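Local atomic coordinates of Can2 (Sulfobacillus thermosulfidooxidans, PDB entry 7BDV), a protein that binds the cyclic tetra-adenylate signal through its CARF domains and acts as a dual-specificity nuclease potentiating type III CRISPR defence. Residues Asp12-Leu17 with Leu23-Pro28; Val37-Thr42 with Gln50-Ala55; Ala90-Thr95 with Leu103-Arg108. All coordinates share one frame; numbering follows the deposited sequence.

Contact 1 of 3, residues Asp12-Leu17 with Leu23-Pro28; sequences DTYVCL and LPNVIP. With nucleotides of chain E.
Tyr-14 reaches from strand 13-17 to the first turns of helix 23-31 and makes the one hydrogen bond between the two segments. CB points toward the helix, and with CG trans to the backbone N (chi1 172°) the ring is carried straight on to it. One flank, at CE1, lies 4.2 Å from CB of Pro-28, the two side chains crossing at about a right angle. On the other flank CE2 stands 3.5 Å from the carbonyl O of Asn-25, which sits at the ring edge. The tip closes the link: OH donates to Asn-25 O at 2.7 Å, approaching 25° out of the carbonyl plane. Farther along the strand, Cys-16 SG rests 3.9 Å from Asn-25 CB. The start of the helix also meets the cyclic nucleotide, where Pro-24 CG is 3.6 Å from O4' of A1 of chain E. Pro-28 has no N-H to offer Pro-24 O, so the helix kinks, and Asn-93 ND2 bonds both to that oxygen and to Tyr-14 OH. The contact thus lies buried in a beta-alpha-beta unit, with strands 36-41 and 90-93 flanking strand 13-17 and helix 47-55 packed beside helix 23-31.

Contact 2 of 3, residues Val37-Thr42 with Gln50-Ala55; sequences VILLYT and QRFRQA. With nucleotides of chain E.
Leu-39 and Phe-52 form the heart of this contact, an apolar strand-to-helix joint in the beta-alpha-beta unit made by strand 36-41, helix 47-55 and strand 62-67 of the Rossmann-like CARF domain. Leu-39 sets one methyl squarely on the aromatic face: CD2 lies 3.7 Å from the centroid of the Phe-52 ring and only 4° off its normal, a textbook CH-pi contact. Its twin, CD1, sits off-centre, 3.8 Å from CD1 of Phe-52, so the leucine fork spans the ring from the middle to the side nearest the helix. Val-37, two residues back on the same side of the strand, approaches from the opposite direction to the phenylalanine and brings CG1 to 4.0 Å from CZ of Phe-52. The ring can extend so far because its CG is trans to the backbone N (chi1 -174°), which sends it away from the helix and down to the sheet.

A second shell holds these groups. Cys-16 of strand 13-17 and Ile-63 of strand 62-67 flank Leu-39, while Asn-25, Val-26 and Val-29 of helix 23-31 pack against Phe-52. Backbone bonds from Val-37 and Leu-39 to Ile-64 fix the strand, and Thr-56 OG1 bonds to the carbonyl O of Phe-52 near the end of the helix.

Beyond the apolar patch, the chain leaves the strand at Thr-42 and meets the ligand, the usual place for a site at the C-terminal ends of parallel strands. Adenine N1, unlike N1 of guanine, can accept a hydrogen bond, consistent with a contact that reads the base: Thr-42 OG1 donates to N1 of A4 of chain E at 2.8 Å.

Contact 3 of 3, residues Ala90-Thr95 with Leu103-Arg108; sequences AILNVT and LAAFDR. With nucleotides of chain E.
A methyl of Leu-92 presses on the helix backbone itself, between Ala-105 and Phe-106, the notable feature of this contact. Leu-92 CD2 lies 3.7 Å from Ala-105 C, the carbonyl carbon, and equally close to Phe-106 N, so it covers the peptide link between them. The small side chain of Ala-105 permits this approach, its CB standing 3.8 Å from the same CD2 of Leu-92. Leu-92 gains the reach by extending CG trans to its backbone N (chi1 175°). Val-94, just past the strand, makes a looser contact, with CG2 4.2 Å from CB of Phe-106.

The pairing belongs to a further beta-alpha-beta unit of the Rossmann-like sheet, in which helix 99-111 leads from strand 90-93 to its neighbour 116-120. Ile-116 of that strand touches both Val-94 and Phe-106. Here the helix also serves the dimer: Leu-103 of the second subunit packs on Val-94, Phe-106 and its own counterpart.

The strand leaves the sheet through an Asx turn, in which Asn-93 OD1 accepts from the N of Thr-95 at 3.1 Å, the donor tilted 21° from the carbonyl plane. Thr-95, held by this turn, lies on the ligand, with its CG2 3.5 Å from O4' of A1 of chain E. Its backbone O is bonded to Lys-99 NZ of the second subunit. Toward helix 73-86, Arg-108 NH1 forms an in-plane salt bridge with Asp-107 OD2 at 3.1 Å, and Arg-108 NE pairs with Asp-81.

Overall arrangement
All three contacts are buried and rest on the parallel part of one mixed sheet, where strand 13-17 lies between 36-41 and 90-93. Contacts 1 and 2 are the closest pair, their centres about 9 Å apart; their strands are hydrogen-bonded and their helices pack together. Contact 3, centred about 16 Å from the centre of contact 2, does not touch it but joins contact 1 through paired strands and the Asn-93 to Tyr-14 bond; its helix adjoins the second subunit. Contact 1 relies on a tyrosine bonded to a helix carbonyl, contact 2 on an aromatic face, contact 3 on aliphatic packing against backbone. Each also reaches cyclic tetra-adenylate, contacts 1 and 3 at A1 and contact 2 at A4.

Contact 1 of 3, residues Asp12-Leu17 with Leu23-Pro28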
loop_
_atom_site.group_PDB
_atom_site.type_symbol
_atom_site.label_atom_id
_atom_site.label_comp_id
_atom_site.label_asym_id
_atom_site.label_seq_id
_atom_site.Cartn_x
_atom_site.Cartn_y
_atom_site.Cartn_z
ATOM N N ASP A 12 -8.639 -31.659 18.548
ATOM C CA ASP A 12 -7.321 -31.427 19.212
ATOM C C ASP A 12 -6.357 -30.611 18.326
ATOM O O ASP A 12 -5.429 -29.984 18.864
ATOM C CB ASP A 12 -6.678 -32.772 19.559
ATOM N N THR A 13 -6.532 -30.651 17.003
ATOM C CA THR A 13 -5.489 -30.271 16.018
ATOM C C THR A 13 -6.046 -29.178 15.105
ATOM O O THR A 13 -7.078 -29.415 14.452
ATOM C CB THR A 13 -5.009 -31.519 15.262
ATOM O OG1 THR A 13 -4.429 -32.437 16.205
ATOM C CG2 THR A 13 -3.999 -31.195 14.188
ATOM N N TYR A 14 -5.391 -28.028 15.082
ATOM C CA TYR A 14 -5.769 -26.837 14.279
ATOM C C TYR A 14 -4.807 -26.742 13.090
ATOM O O TYR A 14 -3.584 -26.709 13.292
ATOM C CB TYR A 14 -5.766 -25.647 15.231
ATOM C CG TYR A 14 -5.945 -24.287 14.630
ATOM C CD1 TYR A 14 -7.195 -23.818 14.300
ATOM C CD2 TYR A 14 -4.870 -23.445 14.456
ATOM C CE1 TYR A 14 -7.382 -22.523 13.833
ATOM C CE2 TYR A 14 -5.027 -22.155 13.971
ATOM C CZ TYR A 14 -6.289 -21.715 13.624
ATOM O OH TYR A 14 -6.461 -20.455 13.134
ATOM N N VAL A 15 -5.342 -26.810 11.878
ATOM C CA VAL A 15 -4.541 -26.796 10.627
ATOM C C VAL A 15 -4.731 -25.432 9.969
ATOM O O VAL A 15 -5.901 -25.061 9.670
ATOM C CB VAL A 15 -4.923 -27.950 9.692
ATOM C CG1 VAL A 15 -4.143 -27.918 8.386
ATOM C CG2 VAL A 15 -4.768 -29.295 10.386
ATOM N N CYS A 16 -3.651 -24.698 9.738
ATOM C CA CYS A 16 -3.796 -23.406 9.037
ATOM C C CYS A 16 -2.770 -23.240 7.926
ATOM O O CYS A 16 -1.695 -23.903 7.920
ATOM C CB CYS A 16 -3.903 -22.244 10.003
ATOM S SG CYS A 16 -2.639 -22.244 11.275
ATOM N N LEU A 17 -3.160 -22.426 6.948
ATOM C CA LEU A 17 -2.386 -22.207 5.698
ATOM C C LEU A 17 -1.708 -20.854 5.831
ATOM O O LEU A 17 -2.447 -19.858 5.865
ATOM C CB LEU A 17 -3.355 -22.212 4.505
ATOM C CG LEU A 17 -3.902 -23.558 4.069
ATOM C CD1 LEU A 17 -4.535 -24.304 5.221
ATOM C CD2 LEU A 17 -4.920 -23.374 2.959
ATOM N N LEU A 23 -2.774 -12.913 10.547
ATOM C CA LEU A 23 -3.796 -12.535 11.554
ATOM C C LEU A 23 -4.949 -13.517 11.647
ATOM O O LEU A 23 -5.365 -13.862 12.758
ATOM C CB LEU A 23 -4.336 -11.116 11.314
ATOM C CG LEU A 23 -3.519 -10.001 11.943
ATOM C CD1 LEU A 23 -3.934 -8.640 11.373
ATOM C CD2 LEU A 23 -3.617 -10.057 13.460
ATOM N N PRO A 24 -5.595 -13.935 10.536
ATOM C CA PRO A 24 -6.776 -14.780 10.649
ATOM C C PRO A 24 -6.444 -16.213 11.130
ATOM O O PRO A 24 -7.348 -16.888 11.553
ATOM C CB PRO A 24 -7.366 -14.832 9.244
ATOM C CG PRO A 24 -6.252 -14.364 8.328
ATOM C CD PRO A 24 -5.294 -13.548 9.165
ATOM N N ASN A 25 -5.181 -16.635 11.065
ATOM C CA ASN A 25 -4.715 -17.916 11.672
ATOM C C ASN A 25 -4.391 -17.718 13.160
ATOM O O ASN A 25 -4.551 -18.678 13.942
ATOM C CB ASN A 25 -3.495 -18.444 10.930
ATOM C CG ASN A 25 -3.805 -18.746 9.478
ATOM O OD1 ASN A 25 -3.021 -18.410 8.570
ATOM N ND2 ASN A 25 -4.884 -19.493 9.281
ATOM N N VAL A 26 -3.956 -16.527 13.553
ATOM C CA VAL A 26 -3.442 -16.248 14.927
ATOM C C VAL A 26 -4.617 -15.928 15.856
ATOM O O VAL A 26 -4.582 -16.363 17.017
ATOM C CB VAL A 26 -2.385 -15.131 14.889
ATOM C CG1 VAL A 26 -2.119 -14.506 16.243
ATOM C CG2 VAL A 26 -1.105 -15.613 14.256
ATOM N N ILE A 27 -5.619 -15.180 15.369
ATOM C CA ILE A 27 -6.737 -14.691 16.206
ATOM C C ILE A 27 -7.459 -15.864 16.870
ATOM O O ILE A 27 -7.698 -15.815 18.072
ATOM C CB ILE A 27 -7.671 -13.763 15.403
ATOM C CG1 ILE A 27 -7.009 -12.399 15.150
ATOM C CG2 ILE A 27 -8.998 -13.618 16.109
ATOM N N PRO A 28 -7.858 -16.939 16.154
ATOM C CA PRO A 28 -8.481 -18.092 16.808
ATOM C C PRO A 28 -7.619 -18.828 17.857
ATOM O O PRO A 28 -8.176 -19.389 18.779
ATOM C CB PRO A 28 -8.818 -19.018 15.639
ATOM C CG PRO A 28 -8.876 -18.091 14.438
ATOM C CD PRO A 28 -7.782 -17.101 14.693
ATOM P P A E 1 -3.539 -13.661 1.957
ATOM O OP1 A E 1 -2.562 -13.850 3.103
ATOM O OP2 A E 1 -3.544 -12.203 1.527
ATOM O "O5'" A E 1 -4.990 -14.105 2.428
ATOM C "C5'" A E 1 -5.503 -13.492 3.607
ATOM C "C4'" A E 1 -6.966 -13.790 3.658
ATOM O "O4'" A E 1 -7.429 -13.538 5.000
ATOM C "C3'" A E 1 -7.852 -12.914 2.766
ATOM O "O3'" A E 1 -9.072 -13.568 2.585
ATOM C "C2'" A E 1 -8.172 -11.753 3.688
ATOM O "O2'" A E 1 -9.343 -11.091 3.267
ATOM C "C1'" A E 1 -8.431 -12.550 4.969
ATOM N N9 A E 1 -8.366 -11.878 6.225
ATOM C C8 A E 1 -9.211 -12.113 7.271
ATOM N N7 A E 1 -8.926 -11.405 8.328
ATOM C C5 A E 1 -7.808 -10.688 7.965
ATOM C C6 A E 1 -7.018 -9.765 8.663
ATOM N N6 A E 1 -7.236 -9.402 9.920
ATOM N N1 A E 1 -5.959 -9.253 8.012
ATOM C C2 A E 1 -5.732 -9.622 6.753
ATOM N N3 A E 1 -6.414 -10.440 5.990
ATOM C C4 A E 1 -7.441 -10.976 6.667
#

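Contact 2 of 3, residues Val37-Thr42 with Gln50-Ala55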
loop_
_atom_site.group_PDB
_atom_site.type_symbol
_atom_site.label_atom_id
_atom_site.label_comp_id
_atom_site.label_asym_id
_atom_site.label_seq_id
_atom_site.Cartn_x
_atom_site.Cartn_y
_atom_site.Cartn_z
ATOM N N VAL A 37 -1.119 -27.224 16.729
ATOM C CA VAL A 37 -1.276 -26.443 15.469
ATOM C C VAL A 37 -0.384 -27.072 14.396
ATOM O O VAL A 37 0.813 -27.284 14.675
ATOM C CB VAL A 37 -0.919 -24.972 15.704
ATOM C CG1 VAL A 37 -0.950 -24.162 14.409
ATOM C CG2 VAL A 37 -1.789 -24.354 16.774
ATOM N N ILE A 38 -0.952 -27.414 13.239
ATOM C CA ILE A 38 -0.209 -27.801 12.005
ATOM C C ILE A 38 -0.168 -26.575 11.086
ATOM O O ILE A 38 -1.252 -26.151 10.616
ATOM C CB ILE A 38 -0.812 -29.040 11.331
ATOM C CG1 ILE A 38 -0.734 -30.251 12.276
ATOM C CG2 ILE A 38 -0.114 -29.380 10.014
ATOM C CD1 ILE A 38 -1.538 -31.407 11.832
ATOM N N LEU A 39 1.026 -26.032 10.860
ATOM C CA LEU A 39 1.263 -24.867 9.958
ATOM C C LEU A 39 1.699 -25.392 8.576
ATOM O O LEU A 39 2.750 -26.050 8.475
ATOM C CB LEU A 39 2.335 -23.959 10.560
ATOM C CG LEU A 39 2.088 -23.446 11.977
ATOM C CD1 LEU A 39 3.272 -22.630 12.459
ATOM C CD2 LEU A 39 0.812 -22.627 12.049
ATOM N N LEU A 40 0.879 -25.172 7.558
ATOM C CA LEU A 40 1.240 -25.425 6.146
ATOM C C LEU A 40 1.920 -24.181 5.591
ATOM O O LEU A 40 1.199 -23.205 5.300
ATOM C CB LEU A 40 -0.028 -25.776 5.374
ATOM C CG LEU A 40 -0.445 -27.244 5.354
ATOM C CD1 LEU A 40 -0.265 -27.915 6.695
ATOM C CD2 LEU A 40 -1.875 -27.385 4.880
ATOM N N TYR A 41 3.252 -24.192 5.480
ATOM C CA TYR A 41 4.040 -23.058 4.932
ATOM C C TYR A 41 4.516 -23.430 3.522
ATOM O O TYR A 41 4.407 -24.593 3.138
ATOM C CB TYR A 41 5.190 -22.667 5.857
ATOM C CG TYR A 41 6.327 -23.652 5.900
ATOM C CD1 TYR A 41 6.322 -24.720 6.787
ATOM C CD2 TYR A 41 7.423 -23.497 5.064
ATOM C CE1 TYR A 41 7.369 -25.631 6.814
ATOM C CE2 TYR A 41 8.472 -24.403 5.078
ATOM C CZ TYR A 41 8.441 -25.474 5.952
ATOM O OH TYR A 41 9.476 -26.360 5.969
ATOM N N THR A 42 5.020 -22.457 2.771
ATOM C CA THR A 42 5.452 -22.662 1.371
ATOM C C THR A 42 6.933 -22.337 1.260
ATOM O O THR A 42 7.485 -21.688 2.144
ATOM C CB THR A 42 4.595 -21.819 0.434
ATOM O OG1 THR A 42 4.825 -20.478 0.828
ATOM C CG2 THR A 42 3.126 -22.157 0.527
ATOM N N GLN A 50 8.055 -18.413 11.858
ATOM C CA GLN A 50 8.736 -17.701 12.987
ATOM C C GLN A 50 7.848 -16.540 13.467
ATOM O O GLN A 50 7.679 -16.366 14.699
ATOM C CB GLN A 50 10.131 -17.267 12.536
ATOM C CG GLN A 50 10.994 -16.557 13.575
ATOM C CD GLN A 50 12.434 -16.391 13.112
ATOM O OE1 GLN A 50 13.087 -17.346 12.679
ATOM N NE2 GLN A 50 12.972 -15.183 13.221
ATOM N N ARG A 51 7.243 -15.792 12.539
ATOM C CA ARG A 51 6.249 -14.742 12.913
ATOM C C ARG A 51 5.076 -15.356 13.682
ATOM O O ARG A 51 4.671 -14.746 14.677
ATOM C CB ARG A 51 5.768 -13.987 11.693
ATOM C CG ARG A 51 6.874 -13.140 11.091
ATOM C CD ARG A 51 6.257 -12.320 9.987
ATOM N NE ARG A 51 7.211 -11.481 9.298
ATOM C CZ ARG A 51 6.883 -10.679 8.299
ATOM N NH1 ARG A 51 5.628 -10.619 7.874
ATOM N NH2 ARG A 51 7.818 -9.954 7.717
ATOM N N PHE A 52 4.561 -16.499 13.244
ATOM C CA PHE A 52 3.420 -17.187 13.895
ATOM C C PHE A 52 3.803 -17.553 15.339
ATOM O O PHE A 52 2.950 -17.413 16.215
ATOM C CB PHE A 52 3.015 -18.445 13.138
ATOM C CG PHE A 52 1.775 -19.104 13.677
ATOM C CD1 PHE A 52 1.850 -19.994 14.737
ATOM C CD2 PHE A 52 0.517 -18.783 13.175
ATOM C CE1 PHE A 52 0.700 -20.559 15.271
ATOM C CE2 PHE A 52 -0.622 -19.351 13.701
ATOM C CZ PHE A 52 -0.537 -20.241 14.751
ATOM N N ARG A 53 5.022 -18.065 15.542
ATOM C CA ARG A 53 5.520 -18.467 16.887
ATOM C C ARG A 53 5.606 -17.222 17.769
ATOM O O ARG A 53 5.168 -17.282 18.920
ATOM C CB ARG A 53 6.874 -19.178 16.762
ATOM C CG ARG A 53 6.817 -20.507 16.022
ATOM C CD ARG A 53 8.174 -21.226 15.964
ATOM N NE ARG A 53 8.070 -22.586 15.446
ATOM C CZ ARG A 53 7.719 -23.655 16.175
ATOM N NH1 ARG A 53 7.424 -23.539 17.463
ATOM N NH2 ARG A 53 7.649 -24.846 15.605
ATOM N N GLN A 54 6.155 -16.130 17.239
ATOM C CA GLN A 54 6.355 -14.847 17.957
ATOM C C GLN A 54 4.998 -14.241 18.325
ATOM O O GLN A 54 4.855 -13.753 19.476
ATOM C CB GLN A 54 7.181 -13.890 17.087
ATOM C CG GLN A 54 7.674 -12.646 17.799
ATOM C CD GLN A 54 8.371 -12.983 19.097
ATOM O OE1 GLN A 54 9.067 -13.986 19.216
ATOM N NE2 GLN A 54 8.155 -12.153 20.101
ATOM N N ALA A 55 4.025 -14.274 17.410
ATOM C CA ALA A 55 2.677 -13.715 17.648
ATOM C C ALA A 55 1.962 -14.528 18.736
ATOM O O ALA A 55 1.183 -13.928 19.490
ATOM C CB ALA A 55 1.875 -13.701 16.375
ATOM P P A E 4 -5.505 -16.058 -4.568
ATOM O OP1 A E 4 -5.324 -17.466 -5.004
ATOM O OP2 A E 4 -6.632 -15.338 -3.912
ATOM O "O5'" A E 4 -4.269 -16.048 -3.545
ATOM C "C5'" A E 4 -4.012 -14.935 -2.726
ATOM C "C4'" A E 4 -3.435 -15.480 -1.442
ATOM O "O4'" A E 4 -2.294 -16.340 -1.750
ATOM C "C3'" A E 4 -2.914 -14.408 -0.494
ATOM O "O3'" A E 4 -3.352 -14.762 0.827
ATOM C "C2'" A E 4 -1.403 -14.498 -0.691
ATOM O "O2'" A E 4 -0.643 -13.956 0.370
ATOM C "C1'" A E 4 -1.234 -16.001 -0.886
ATOM N N9 A E 4 0.006 -16.414 -1.505
ATOM C C8 A E 4 0.589 -15.915 -2.676
ATOM N N7 A E 4 1.719 -16.534 -2.967
ATOM C C5 A E 4 1.900 -17.457 -1.937
ATOM C C6 A E 4 2.928 -18.387 -1.654
ATOM N N6 A E 4 3.989 -18.533 -2.432
ATOM N N1 A E 4 2.829 -19.150 -0.525
ATOM C C2 A E 4 1.761 -18.955 0.263
ATOM N N3 A E 4 0.727 -18.119 0.093
ATOM C C4 A E 4 0.864 -17.381 -1.029
#

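Contact 3 of 3, residues Ala90-Thr95 with Leu103-Arg108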
loop_
_atom_site.group_PDB
_atom_site.type_symbol
_atom_site.label_atom_id
_atom_site.label_comp_id
_atom_site.label_asym_id
_atom_site.label_seq_id
_atom_site.Cartn_x
_atom_site.Cartn_y
_atom_site.Cartn_z
ATOM N N ALA A 90 -8.866 -33.339 13.390
ATOM C CA ALA A 90 -8.278 -32.065 12.946
ATOM C C ALA A 90 -9.424 -31.085 12.656
ATOM O O ALA A 90 -10.490 -31.548 12.245
ATOM C CB ALA A 90 -7.421 -32.332 11.749
ATOM N N ILE A 91 -9.200 -29.785 12.844
ATOM C CA ILE A 91 -10.087 -28.680 12.356
ATOM C C ILE A 91 -9.251 -27.803 11.407
ATOM O O ILE A 91 -8.065 -27.591 11.697
ATOM C CB ILE A 91 -10.684 -27.895 13.543
ATOM C CG1 ILE A 91 -11.367 -26.588 13.136
ATOM C CG2 ILE A 91 -9.624 -27.621 14.589
ATOM C CD1 ILE A 91 -12.197 -25.993 14.236
ATOM N N LEU A 92 -9.850 -27.348 10.305
ATOM C CA LEU A 92 -9.173 -26.540 9.257
ATOM C C LEU A 92 -9.618 -25.087 9.396
ATOM O O LEU A 92 -10.826 -24.824 9.426
ATOM C CB LEU A 92 -9.506 -27.077 7.867
ATOM C CG LEU A 92 -8.955 -26.252 6.707
ATOM C CD1 LEU A 92 -7.456 -26.395 6.633
ATOM C CD2 LEU A 92 -9.575 -26.677 5.382
ATOM N N ASN A 93 -8.643 -24.187 9.477
ATOM C CA ASN A 93 -8.777 -22.739 9.199
ATOM C C ASN A 93 -8.421 -22.528 7.726
ATOM O O ASN A 93 -7.272 -22.646 7.396
ATOM C CB ASN A 93 -7.941 -21.903 10.156
ATOM C CG ASN A 93 -8.240 -20.419 10.016
ATOM O OD1 ASN A 93 -8.754 -19.960 8.984
ATOM N ND2 ASN A 93 -7.897 -19.673 11.039
ATOM N N VAL A 94 -9.421 -22.263 6.881
ATOM C CA VAL A 94 -9.283 -22.223 5.398
ATOM C C VAL A 94 -9.077 -20.760 4.947
ATOM O O VAL A 94 -9.106 -20.496 3.727
ATOM C CB VAL A 94 -10.522 -22.886 4.751
ATOM C CG1 VAL A 94 -11.773 -22.025 4.876
ATOM C CG2 VAL A 94 -10.305 -23.300 3.293
ATOM N N THR A 95 -8.857 -19.826 5.877
ATOM C CA THR A 95 -8.784 -18.354 5.590
ATOM C C THR A 95 -7.445 -18.022 4.903
ATOM O O THR A 95 -7.396 -17.162 4.028
ATOM C CB THR A 95 -8.923 -17.484 6.849
ATOM O OG1 THR A 95 -9.820 -18.081 7.786
ATOM C CG2 THR A 95 -9.378 -16.073 6.525
ATOM N N LEU A 103 -8.598 -24.580 -1.645
ATOM C CA LEU A 103 -9.544 -25.513 -2.313
ATOM C C LEU A 103 -9.149 -26.971 -2.003
ATOM O O LEU A 103 -10.033 -27.789 -1.735
ATOM C CB LEU A 103 -9.546 -25.280 -3.826
ATOM C CG LEU A 103 -10.201 -23.975 -4.294
ATOM C CD1 LEU A 103 -9.833 -23.671 -5.737
ATOM C CD2 LEU A 103 -11.706 -24.056 -4.160
ATOM N N ALA A 104 -7.861 -27.296 -2.060
ATOM C CA ALA A 104 -7.331 -28.663 -1.848
ATOM C C ALA A 104 -7.700 -29.126 -0.438
ATOM O O ALA A 104 -8.256 -30.225 -0.300
ATOM C CB ALA A 104 -5.844 -28.665 -2.067
ATOM N N ALA A 105 -7.427 -28.293 0.558
ATOM C CA ALA A 105 -7.596 -28.617 1.993
ATOM C C ALA A 105 -9.084 -28.683 2.311
ATOM O O ALA A 105 -9.519 -29.629 2.946
ATOM C CB ALA A 105 -6.850 -27.603 2.832
ATOM N N PHE A 106 -9.867 -27.701 1.863
ATOM C CA PHE A 106 -11.337 -27.718 2.019
ATOM C C PHE A 106 -11.891 -29.061 1.543
ATOM O O PHE A 106 -12.628 -29.727 2.311
ATOM C CB PHE A 106 -11.975 -26.560 1.256
ATOM C CG PHE A 106 -13.433 -26.399 1.537
ATOM C CD1 PHE A 106 -13.872 -25.717 2.662
ATOM C CD2 PHE A 106 -14.369 -26.896 0.657
ATOM C CE1 PHE A 106 -15.227 -25.533 2.890
ATOM C CE2 PHE A 106 -15.725 -26.684 0.871
ATOM C CZ PHE A 106 -16.152 -26.019 1.995
ATOM N N ASP A 107 -11.549 -29.454 0.313
ATOM C CA ASP A 107 -12.043 -30.694 -0.335
ATOM C C ASP A 107 -11.849 -31.920 0.581
ATOM O O ASP A 107 -12.807 -32.691 0.733
ATOM C CB ASP A 107 -11.352 -30.921 -1.680
ATOM C CG ASP A 107 -11.898 -32.135 -2.412
ATOM O OD1 ASP A 107 -12.987 -32.021 -3.015
ATOM O OD2 ASP A 107 -11.240 -33.207 -2.352
ATOM N N ARG A 108 -10.656 -32.117 1.140
ATOM C CA ARG A 108 -10.322 -33.326 1.945
ATOM C C ARG A 108 -10.967 -33.230 3.333
ATOM O O ARG A 108 -11.392 -34.270 3.851
ATOM C CB ARG A 108 -8.810 -33.492 2.097
ATOM C CG ARG A 108 -8.055 -33.614 0.785
ATOM C CD ARG A 108 -8.801 -34.395 -0.287
ATOM N NE ARG A 108 -9.081 -35.748 0.154
ATOM C CZ ARG A 108 -10.030 -36.539 -0.335
ATOM N NH1 ARG A 108 -10.846 -36.118 -1.291
ATOM N NH2 ARG A 108 -10.171 -37.760 0.150
ATOM P P A E 1 -3.539 -13.661 1.957
ATOM O OP1 A E 1 -2.562 -13.850 3.103
ATOM O OP2 A E 1 -3.544 -12.203 1.527
ATOM O "O5'" A E 1 -4.990 -14.105 2.428
ATOM C "C5'" A E 1 -5.503 -13.492 3.607
ATOM C "C4'" A E 1 -6.966 -13.790 3.658
ATOM O "O4'" A E 1 -7.429 -13.538 5.000
ATOM C "C3'" A E 1 -7.852 -12.914 2.766
ATOM O "O3'" A E 1 -9.072 -13.568 2.585
ATOM C "C2'" A E 1 -8.172 -11.753 3.688
ATOM O "O2'" A E 1 -9.343 -11.091 3.267
ATOM C "C1'" A E 1 -8.431 -12.550 4.969
ATOM N N9 A E 1 -8.366 -11.878 6.225
ATOM C C8 A E 1 -9.211 -12.113 7.271
ATOM N N7 A E 1 -8.926 -11.405 8.328
ATOM C C5 A E 1 -7.808 -10.688 7.965
ATOM C C6 A E 1 -7.018 -9.765 8.663
ATOM N N6 A E 1 -7.236 -9.402 9.920
ATOM N N1 A E 1 -5.959 -9.253 8.012
ATOM C C2 A E 1 -5.732 -9.622 6.753
ATOM N N3 A E 1 -6.414 -10.440 5.990
ATOM C C4 A E 1 -7.441 -10.976 6.667
#